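Local coordinates for protein DNA-entry nuclease (Competence-specific nuclease) (Streptococcus agalactiae ILRI112, PDB 4QGO) that probably cleaves DNA and RNA without marked sequence specificity, as a beta-beta-alpha metal-dependent nuclease linked to virulence, at residues Q133-S145 with A205-Y217. The protein carries 1 engineered substitution. Residues are numbered along the deposited sequence; the frame is centred on the assembly and turned at random.
Sequences QNVVTQTAHSNQS and AIPNTQASYTMDY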
loop_
_atom_site.group_PDB
_atom_site.type_symbol
_atom_site.label_atom_id
_atom_site.label_comp_id
_atom_site.label_asym_id
_atom_site.label_seq_id
_atom_site.Cartn_x
_atom_site.Cartn_y
_atom_site.Cartn_z
ATOM N N GLN A 133 11.703 -3.428 -6.000
ATOM C CA GLN A 133 10.405 -3.806 -6.534
ATOM C C GLN A 133 9.318 -3.740 -5.470
ATOM O O GLN A 133 8.139 -3.901 -5.782
ATOM C CB GLN A 133 10.449 -5.226 -7.117
ATOM C CG GLN A 133 11.577 -5.439 -8.097
ATOM C CD GLN A 133 11.281 -6.532 -9.103
ATOM O OE1 GLN A 133 10.289 -7.255 -8.989
ATOM N NE2 GLN A 133 12.144 -6.657 -10.097
ATOM N N ASN A 134 9.714 -3.492 -4.221
ATOM C CA ASN A 134 8.789 -3.560 -3.081
ATOM C C ASN A 134 8.670 -2.266 -2.291
ATOM O O ASN A 134 8.024 -2.247 -1.253
ATOM C CB ASN A 134 9.202 -4.697 -2.115
ATOM C CG ASN A 134 8.119 -5.035 -1.074
ATOM O OD1 ASN A 134 6.943 -5.136 -1.393
ATOM N ND2 ASN A 134 8.529 -5.211 0.182
ATOM N N VAL A 135 9.290 -1.184 -2.760
ATOM C CA VAL A 135 9.306 0.055 -1.980
ATOM C C VAL A 135 8.975 1.256 -2.848
ATOM O O VAL A 135 9.549 1.428 -3.928
ATOM C CB VAL A 135 10.681 0.282 -1.309
ATOM C CG1 VAL A 135 10.664 1.588 -0.506
ATOM C CG2 VAL A 135 11.044 -0.900 -0.424
ATOM N N VAL A 136 8.044 2.077 -2.368
ATOM C CA VAL A 136 7.697 3.331 -3.030
ATOM C C VAL A 136 7.866 4.503 -2.074
ATOM O O VAL A 136 8.051 4.326 -0.863
ATOM C CB VAL A 136 6.251 3.330 -3.579
ATOM C CG1 VAL A 136 6.100 2.286 -4.683
ATOM C CG2 VAL A 136 5.224 3.088 -2.451
ATOM N N THR A 137 7.813 5.710 -2.630
ATOM C CA THR A 137 7.756 6.922 -1.830
ATOM C C THR A 137 6.331 7.074 -1.331
ATOM O O THR A 137 5.416 7.252 -2.125
ATOM C CB THR A 137 8.159 8.141 -2.665
ATOM O OG1 THR A 137 9.527 7.996 -3.063
ATOM C CG2 THR A 137 7.986 9.440 -1.870
ATOM N N GLN A 138 6.142 6.975 -0.019
ATOM C CA GLN A 138 4.802 6.977 0.550
ATOM C C GLN A 138 4.696 8.046 1.625
ATOM O O GLN A 138 5.621 8.226 2.441
ATOM C CB GLN A 138 4.465 5.604 1.141
ATOM C CG GLN A 138 2.987 5.466 1.525
ATOM C CD GLN A 138 2.627 4.052 1.922
ATOM O OE1 GLN A 138 3.457 3.323 2.477
ATOM N NE2 GLN A 138 1.391 3.648 1.640
ATOM N N THR A 139 3.579 8.762 1.640
ATOM C CA THR A 139 3.434 9.790 2.668
ATOM C C THR A 139 3.526 9.164 4.069
ATOM O O THR A 139 3.110 8.015 4.284
ATOM C CB THR A 139 2.139 10.608 2.536
ATOM O OG1 THR A 139 1.009 9.773 2.850
ATOM C CG2 THR A 139 2.014 11.180 1.128
ATOM N N ALA A 140 4.086 9.914 5.016
ATOM C CA ALA A 140 4.177 9.430 6.382
ATOM C C ALA A 140 2.798 9.074 6.917
ATOM O O ALA A 140 2.638 8.043 7.565
ATOM C CB ALA A 140 4.841 10.471 7.277
ATOM N N HIS A 141 1.802 9.921 6.643
ATOM C CA HIS A 141 0.453 9.636 7.100
ATOM C C HIS A 141 -0.091 8.324 6.550
ATOM O O HIS A 141 -0.619 7.499 7.296
ATOM C CB HIS A 141 -0.511 10.739 6.703
ATOM C CG HIS A 141 -1.935 10.359 6.925
ATOM N ND1 HIS A 141 -2.501 10.300 8.181
ATOM C CD2 HIS A 141 -2.890 9.949 6.059
ATOM C CE1 HIS A 141 -3.759 9.905 8.072
ATOM N NE2 HIS A 141 -4.021 9.693 6.794
ATOM N N SER A 142 0.009 8.146 5.237
ATOM C CA SER A 142 -0.613 6.972 4.638
ATOM C C SER A 142 0.164 5.683 4.926
ATOM O O SER A 142 -0.419 4.600 4.947
ATOM C CB SER A 142 -0.893 7.181 3.144
ATOM O OG SER A 142 0.295 7.135 2.360
ATOM N N ASN A 143 1.464 5.796 5.181
ATOM C CA ASN A 143 2.251 4.663 5.629
ATOM C C ASN A 143 1.929 4.269 7.071
ATOM O O ASN A 143 1.658 3.105 7.365
ATOM C CB ASN A 143 3.748 4.990 5.501
ATOM C CG ASN A 143 4.630 3.837 5.926
ATOM O OD1 ASN A 143 4.776 2.860 5.193
ATOM N ND2 ASN A 143 5.245 3.950 7.091
ATOM N N GLN A 144 1.906 5.260 7.959
ATOM C CA GLN A 144 1.961 5.002 9.401
ATOM C C GLN A 144 0.630 4.834 10.115
ATOM O O GLN A 144 0.562 4.171 11.159
ATOM C CB GLN A 144 2.737 6.127 10.088
ATOM C CG GLN A 144 4.185 6.173 9.692
ATOM C CD GLN A 144 4.926 7.361 10.279
ATOM O OE1 GLN A 144 4.602 7.835 11.375
ATOM N NE2 GLN A 144 5.934 7.837 9.560
ATOM N N SER A 145 -0.428 5.436 9.596
ATOM C CA SER A 145 -1.638 5.480 10.402
ATOM C C SER A 145 -2.209 4.093 10.620
ATOM O O SER A 145 -2.519 3.364 9.661
ATOM C CB SER A 145 -2.715 6.359 9.808
ATOM O OG SER A 145 -3.826 6.323 10.690
ATOM N N ALA A 205 -8.364 1.531 -1.395
ATOM C CA ALA A 205 -7.284 2.357 -1.920
ATOM C C ALA A 205 -6.896 3.350 -0.842
ATOM O O ALA A 205 -7.738 4.092 -0.353
ATOM C CB ALA A 205 -7.721 3.090 -3.185
ATOM N N ILE A 206 -5.621 3.338 -0.452
ATOM C CA ILE A 206 -5.098 4.251 0.557
ATOM C C ILE A 206 -4.481 5.437 -0.168
ATOM O O ILE A 206 -3.452 5.285 -0.827
ATOM C CB ILE A 206 -3.971 3.595 1.378
ATOM C CG1 ILE A 206 -4.357 2.188 1.858
ATOM C CG2 ILE A 206 -3.555 4.513 2.532
ATOM C CD1 ILE A 206 -5.499 2.152 2.803
ATOM N N PRO A 207 -5.108 6.621 -0.076
ATOM C CA PRO A 207 -4.536 7.752 -0.818
ATOM C C PRO A 207 -3.104 8.056 -0.359
ATOM O O PRO A 207 -2.816 8.056 0.848
ATOM C CB PRO A 207 -5.486 8.917 -0.472
ATOM C CG PRO A 207 -6.813 8.211 -0.133
ATOM C CD PRO A 207 -6.364 6.980 0.613
ATOM N N ASN A 208 -2.218 8.304 -1.321
ATOM C CA ASN A 208 -0.840 8.664 -1.010
ATOM C C ASN A 208 -0.752 10.162 -0.806
ATOM O O ASN A 208 -0.151 10.901 -1.603
ATOM C CB ASN A 208 0.107 8.206 -2.113
ATOM C CG ASN A 208 1.532 8.087 -1.626
ATOM O OD1 ASN A 208 1.790 8.126 -0.413
ATOM N ND2 ASN A 208 2.472 7.933 -2.564
ATOM N N THR A 209 -1.379 10.592 0.281
ATOM C CA THR A 209 -1.591 12.003 0.566
ATOM C C THR A 209 -1.300 12.305 2.030
ATOM O O THR A 209 -1.210 11.400 2.869
ATOM C CB THR A 209 -3.054 12.417 0.258
ATOM O OG1 THR A 209 -3.959 11.629 1.053
ATOM C CG2 THR A 209 -3.379 12.221 -1.222
ATOM N N GLN A 210 -1.181 13.594 2.343
ATOM C CA GLN A 210 -0.975 14.038 3.713
ATOM C C GLN A 210 -1.662 15.403 3.806
ATOM O O GLN A 210 -1.566 16.206 2.875
ATOM C CB GLN A 210 0.529 14.140 3.998
ATOM C CG GLN A 210 0.915 14.360 5.472
ATOM C CD GLN A 210 2.193 13.620 5.865
ATOM O OE1 GLN A 210 2.428 12.481 5.446
ATOM N NE2 GLN A 210 3.029 14.268 6.658
ATOM N N ALA A 211 -2.365 15.661 4.906
ATOM C CA ALA A 211 -3.244 16.835 4.975
ATOM C C ALA A 211 -2.494 18.162 4.859
ATOM O O ALA A 211 -3.037 19.150 4.367
ATOM C CB ALA A 211 -4.069 16.807 6.246
ATOM N N SER A 212 -1.234 18.177 5.275
ATOM C CA SER A 212 -0.496 19.432 5.405
ATOM C C SER A 212 0.306 19.817 4.171
ATOM O O SER A 212 1.013 20.811 4.185
ATOM C CB SER A 212 0.455 19.363 6.605
ATOM O OG SER A 212 1.580 18.552 6.304
ATOM N N TYR A 213 0.209 19.035 3.102
ATOM C CA TYR A 213 0.950 19.373 1.899
ATOM C C TYR A 213 0.338 18.778 0.649
ATOM O O TYR A 213 -0.544 17.925 0.732
ATOM C CB TYR A 213 2.427 18.970 2.030
ATOM C CG TYR A 213 2.758 17.478 2.106
ATOM C CD1 TYR A 213 2.647 16.642 0.985
ATOM C CD2 TYR A 213 3.279 16.932 3.274
ATOM C CE1 TYR A 213 2.991 15.302 1.059
ATOM C CE2 TYR A 213 3.637 15.586 3.352
ATOM C CZ TYR A 213 3.500 14.783 2.235
ATOM O OH TYR A 213 3.862 13.458 2.296
ATOM N N THR A 214 0.822 19.221 -0.506
ATOM C CA THR A 214 0.481 18.568 -1.758
ATOM C C THR A 214 1.741 18.026 -2.415
ATOM O O THR A 214 2.841 18.509 -2.182
ATOM C CB THR A 214 -0.279 19.508 -2.722
ATOM O OG1 THR A 214 0.496 20.691 -2.956
ATOM C CG2 THR A 214 -1.627 19.881 -2.132
ATOM N N MET A 215 1.567 16.993 -3.226
ATOM C CA MET A 215 2.673 16.384 -3.945
ATOM C C MET A 215 2.403 16.336 -5.441
ATOM O O MET A 215 1.284 16.065 -5.862
ATOM C CB MET A 215 2.920 14.961 -3.445
ATOM C CG MET A 215 4.117 14.300 -4.125
ATOM S SD MET A 215 4.346 12.571 -3.682
ATOM C CE MET A 215 5.080 12.704 -2.061
ATOM N N ASP A 216 3.434 16.606 -6.236
ATOM C CA ASP A 216 3.395 16.369 -7.674
ATOM C C ASP A 216 3.849 14.928 -7.872
ATOM O O ASP A 216 5.021 14.611 -7.652
ATOM C CB ASP A 216 4.360 17.328 -8.378
ATOM C CG ASP A 216 4.305 17.216 -9.895
ATOM O OD1 ASP A 216 3.749 16.225 -10.410
ATOM O OD2 ASP A 216 4.829 18.123 -10.581
ATOM N N TYR A 217 2.923 14.051 -8.260
ATOM C CA TYR A 217 3.242 12.626 -8.371
ATOM C C TYR A 217 4.177 12.331 -9.530
ATOM O O TYR A 217 4.798 11.267 -9.578
ATOM C CB TYR A 217 1.975 11.770 -8.468
ATOM C CG TYR A 217 1.113 11.860 -7.229
ATOM C CD1 TYR A 217 1.553 11.343 -6.016
ATOM C CD2 TYR A 217 -0.135 12.468 -7.274
ATOM C CE1 TYR A 217 0.777 11.442 -4.878
ATOM C CE2 TYR A 217 -0.924 12.570 -6.141
ATOM C CZ TYR A 217 -0.455 12.067 -4.945
ATOM O OH TYR A 217 -1.256 12.174 -3.829
HETATM O O HOH W 1 -0.498 5.467 0.224
#
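At the N-terminus of the short helix 140-144, T139 is the N-cap and touches the loop that follows strand 201-207. Its OG1 donates to T209 O at 2.8 Å, from above the carbonyl plane, and accepts from S142 N. With chi1 at 69°, OG1 sits between the backbone N and the carbonyl carbon, and CG2 is turned to the hydroxyl of Y213, 3.2 Å from OH, which itself bonds to A107 O. N208 uses its side-chain amide like a piece of neighbouring strand. OD1 takes T139 N at 2.8 Å, nearly straight at 169°, while ND2 donates a hydrogen bond to T137 O at 3.1 Å; both bonds lie in the plane of the accepting carbonyl. Strand 135-139 pairs antiparallel with 108-112, the two strands of the beta-beta-alpha motif, and helix 140-144 follows. N208, directly after strand 201-207 of the large sheet, ties that strand's end to 137-139. Q210 OE1 receives H141 N at 2.9 Å from above its carbonyl plane, and Q210 NE2 is held by D102. S142 packs its CB on I206 CG2, 3.8 Å away, while a water joins S142 OG, Q138 NE2 and I206 O; Q138 NE2 also bonds to Q153 OE1.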